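PDB 3RH9: succinate-semialdehyde dehydrogenase (NAD(P)(+)) from Marinobacter aquaeolei, which probably oxidises succinate semialdehyde to succinate with NAD(P)+ as the electron acceptor. Local coordinates for residues Thr13-Gly18 against Gly205-Val210; Ala353-Gly358 against Pro371-Gln376. One frame throughout, in Å; residues are numbered along the deposited sequence.

From the N terminus, the chain first lays down strand 14-16, and interaction 1 brings residues 205-210 back against it, closing a loop of 186 residues. Strand 207-209 is an outermost strand, within the chain, of a mixed, mainly parallel sheet, so this contact ties the N-terminal hairpin of strands 14-16 and 19-21 to that sheet's edge. Interaction 2 comes later and closes a loop of only 12 residues, where strand 354-357 pairs with 373-376 at the edge of a second mixed sheet. The two loops follow in series, neither nested nor crossed. The centres of interactions 1 and 2 lie about 46 Å apart, on opposite sides of the chain's centre.

Interaction 1: Thr13-Gly18 against Gly205-Val210; sequences TGYIGG and GMVNLV
The Tyr15 side chain lies alongside strand 207-209, its CB meeting Leu209 CB at 3.8 Å and its ring edge turned to Val207. With CG anti to the backbone N (chi1 -169°), the ring runs back along the partner strand; the backbone oxygen Val207 O sits in the ring plane, 3.6 Å from Tyr15 CD1. Farther out on the same edge, Tyr15 CE1 approaches Val207 CG2 at 4.2 Å.

Alongside this packing, Tyr15 and Leu209 form one antiparallel hydrogen-bonded pair. Tyr15 N donates to Leu209 O at 3.1 Å, nearly straight and on a lone pair, while Leu209 N returns a 2.8 Å bond to Tyr15 O. Gly14 suits its position because a side chain there would press on Leu209 O. Strand 207-209 borders the parallel strands 178-181 and 151-154, consistent with the Rossmann-like cofactor-binding domain of aldehyde dehydrogenases.

Tyrosine serves here as a long apolar wedge with a polar tip: its ring meets Trp20 edge-to-face and also contacts Phe194 of helix 188-197, and its hydroxyl is hydrogen-bonded to Asp198. Leu209 packs on the same helix. The N-terminal hairpin is thus joined to the sheet edge by a reciprocal pair of backbone hydrogen bonds in a buried setting and an aromatic side chain whose hydroxyl also has a partner.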
# COMPACT_ATOMS: atom_id res chain seq x y z
N THR A 13 27.00 19.99 -3.15
CA THR A 13 27.43 18.67 -2.72
C THR A 13 26.28 18.07 -1.94
O THR A 13 25.22 18.69 -1.80
CB THR A 13 28.67 18.78 -1.81
OG1 THR A 13 28.99 17.49 -1.27
CG2 THR A 13 28.42 19.74 -0.66
N GLY A 14 26.47 16.85 -1.45
CA GLY A 14 25.43 16.18 -0.70
C GLY A 14 25.22 16.74 0.68
O GLY A 14 25.85 17.72 1.09
N TYR A 15 24.32 16.12 1.42
CA TYR A 15 24.02 16.57 2.76
C TYR A 15 23.74 15.37 3.63
O TYR A 15 22.65 14.81 3.59
CB TYR A 15 22.81 17.49 2.77
CG TYR A 15 22.59 18.21 4.08
CD1 TYR A 15 21.84 17.63 5.10
CD2 TYR A 15 23.12 19.47 4.28
CE1 TYR A 15 21.63 18.30 6.29
CE2 TYR A 15 22.92 20.15 5.47
CZ TYR A 15 22.17 19.56 6.47
OH TYR A 15 21.98 20.26 7.64
N ILE A 16 24.73 14.99 4.42
CA ILE A 16 24.62 13.81 5.25
C ILE A 16 24.86 14.17 6.70
O ILE A 16 25.91 14.73 7.04
CB ILE A 16 25.65 12.77 4.83
CG1 ILE A 16 25.31 12.24 3.45
CG2 ILE A 16 25.74 11.67 5.85
CD1 ILE A 16 26.36 11.29 2.89
N GLY A 17 23.88 13.84 7.54
CA GLY A 17 24.03 13.95 8.98
C GLY A 17 24.36 15.34 9.49
O GLY A 17 25.04 15.49 10.50
N GLY A 18 23.89 16.35 8.77
CA GLY A 18 24.04 17.73 9.19
C GLY A 18 25.12 18.43 8.39
O GLY A 18 25.20 19.65 8.38
N GLY A 205 20.56 14.33 10.78
CA GLY A 205 20.10 13.07 10.22
C GLY A 205 18.64 13.04 9.81
O GLY A 205 18.22 12.08 9.18
N MSE A 206 17.84 14.06 10.14
CA MSE A 206 16.42 14.02 9.78
C MSE A 206 16.21 14.14 8.27
O MSE A 206 15.29 13.54 7.71
CB MSE A 206 15.63 15.11 10.49
CG MSE A 206 15.23 14.74 11.88
SE MSE A 206 13.99 13.20 12.04
CE MSE A 206 12.69 13.71 10.66
N VAL A 207 17.05 14.94 7.63
CA VAL A 207 17.02 15.05 6.18
C VAL A 207 18.43 14.83 5.64
O VAL A 207 19.40 15.20 6.28
CB VAL A 207 16.51 16.41 5.73
CG1 VAL A 207 15.15 16.68 6.33
CG2 VAL A 207 17.47 17.48 6.14
N ASN A 208 18.52 14.18 4.49
CA ASN A 208 19.79 13.85 3.85
C ASN A 208 19.62 13.88 2.33
O ASN A 208 18.60 13.44 1.81
CB ASN A 208 20.27 12.47 4.28
CG ASN A 208 20.28 12.30 5.78
OD1 ASN A 208 19.28 11.89 6.38
ND2 ASN A 208 21.40 12.59 6.40
N LEU A 209 20.64 14.39 1.65
CA LEU A 209 20.60 14.58 0.21
C LEU A 209 21.68 13.75 -0.49
O LEU A 209 22.85 13.85 -0.17
CB LEU A 209 20.74 16.06 -0.12
CG LEU A 209 20.84 16.49 -1.59
CD1 LEU A 209 19.75 15.82 -2.45
CD2 LEU A 209 20.79 18.03 -1.72
N VAL A 210 21.27 12.91 -1.43
CA VAL A 210 22.21 12.16 -2.24
C VAL A 210 21.93 12.45 -3.72
O VAL A 210 20.78 12.67 -4.10
CB VAL A 210 22.09 10.68 -1.95
CG1 VAL A 210 22.59 10.39 -0.55
CG2 VAL A 210 20.66 10.25 -2.10

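Interaction 2: Ala353-Gly358 against Pro371-Gln376; sequences ASLVAG and PPTVVQ
Val356 lays its CB against Val374 CG1 at 3.6 Å, and its CG2 branch, anti to the carbonyl carbon, reaches the aliphatic CB of Gln376 at 3.8 Å. Next to it the small methyl Ala357 CB meets Val374 CB at 4.0 Å. The Leu355 side chain, on the face shared with Val375, crosses that of Thr373 at about a right angle, Leu355 CD2 to Thr373 CG2 4.0 Å.

These side chains ride on a classic beta bulge in an antiparallel pair: Val356 and Ala357 both face Val374, whose carbonyl oxygen takes a 3.2 Å bond from Ala357 N and a weak, bent one from Val356 N. Strand 354-357 edges a mixed sheet; 373-376 also pairs with 393-399 through backbone bonds of Thr373 and Val375. Gly358 has backbone angles that call for glycine, and a CB would strike Thr373 OG1.

Thr373 divides its branches: the methyl serves the apolar side, while OG1 donates to Pro371 O at 2.8 Å from above the carbonyl plane. A valine in its place would probably leave Pro371 O without this donor and the extended Pro371-Pro372 lead-in less firmly set. Farther out, Ala311 of helix 303-316 backs Val356 and Ala357, and Leu345 of helix 335-350 packs on Thr373 and Val375.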
# COMPACT_ATOMS: atom_id res chain seq x y z
N ALA A 353 -4.96 13.70 -38.60
CA ALA A 353 -5.33 14.76 -37.68
C ALA A 353 -5.10 16.12 -38.34
O ALA A 353 -4.19 16.27 -39.14
CB ALA A 353 -4.53 14.65 -36.38
N SER A 354 -5.93 17.10 -38.01
CA SER A 354 -5.78 18.43 -38.58
C SER A 354 -5.03 19.37 -37.66
O SER A 354 -5.18 19.34 -36.44
CB SER A 354 -7.15 19.03 -38.90
OG SER A 354 -7.65 18.49 -40.10
N LEU A 355 -4.22 20.22 -38.26
CA LEU A 355 -3.41 21.15 -37.51
C LEU A 355 -4.17 22.45 -37.30
O LEU A 355 -4.09 23.37 -38.12
CB LEU A 355 -2.13 21.43 -38.28
CG LEU A 355 -0.94 21.70 -37.39
CD1 LEU A 355 0.09 22.56 -38.12
CD2 LEU A 355 -1.42 22.39 -36.13
N VAL A 356 -4.91 22.54 -36.20
CA VAL A 356 -5.68 23.74 -35.86
C VAL A 356 -4.78 24.91 -35.44
O VAL A 356 -5.05 26.06 -35.76
CB VAL A 356 -6.72 23.42 -34.75
CG1 VAL A 356 -7.50 24.67 -34.35
CG2 VAL A 356 -7.68 22.35 -35.23
N ALA A 357 -3.70 24.62 -34.73
CA ALA A 357 -2.82 25.68 -34.27
C ALA A 357 -1.43 25.15 -33.97
O ALA A 357 -1.28 24.04 -33.49
CB ALA A 357 -3.41 26.33 -33.04
N GLY A 358 -0.42 25.96 -34.25
CA GLY A 358 0.95 25.56 -34.07
C GLY A 358 1.61 25.30 -35.41
O GLY A 358 1.05 25.62 -36.45
N PRO A 371 6.30 24.94 -29.62
CA PRO A 371 5.17 25.88 -29.65
C PRO A 371 3.85 25.22 -29.27
O PRO A 371 3.60 24.08 -29.63
CB PRO A 371 5.11 26.28 -31.13
CG PRO A 371 6.35 25.74 -31.76
CD PRO A 371 6.73 24.56 -30.96
N PRO A 372 3.00 25.95 -28.56
CA PRO A 372 1.70 25.38 -28.20
C PRO A 372 0.96 24.98 -29.46
O PRO A 372 0.83 25.81 -30.35
CB PRO A 372 1.00 26.55 -27.51
CG PRO A 372 2.11 27.42 -27.03
CD PRO A 372 3.14 27.34 -28.08
N THR A 373 0.50 23.74 -29.53
CA THR A 373 -0.08 23.17 -30.74
C THR A 373 -1.41 22.50 -30.47
O THR A 373 -1.64 21.97 -29.38
CB THR A 373 0.85 22.10 -31.32
OG1 THR A 373 2.14 22.67 -31.55
CG2 THR A 373 0.30 21.60 -32.63
N VAL A 374 -2.28 22.50 -31.47
CA VAL A 374 -3.61 21.93 -31.34
C VAL A 374 -4.00 21.10 -32.56
O VAL A 374 -4.14 21.63 -33.66
CB VAL A 374 -4.67 23.03 -31.17
CG1 VAL A 374 -6.03 22.44 -31.34
CG2 VAL A 374 -4.54 23.72 -29.82
N VAL A 375 -4.19 19.80 -32.38
CA VAL A 375 -4.62 18.99 -33.51
C VAL A 375 -6.02 18.44 -33.30
O VAL A 375 -6.40 18.09 -32.19
CB VAL A 375 -3.64 17.83 -33.83
CG1 VAL A 375 -2.30 18.38 -34.22
CG2 VAL A 375 -3.53 16.86 -32.66
N GLN A 376 -6.77 18.36 -34.39
CA GLN A 376 -8.11 17.81 -34.33
C GLN A 376 -8.20 16.55 -35.20
O GLN A 376 -7.44 16.38 -36.15
CB GLN A 376 -9.14 18.84 -34.76
CG GLN A 376 -10.52 18.54 -34.21
CD GLN A 376 -11.47 19.73 -34.22
OE1 GLN A 376 -11.08 20.87 -34.54
NE2 GLN A 376 -12.73 19.48 -33.88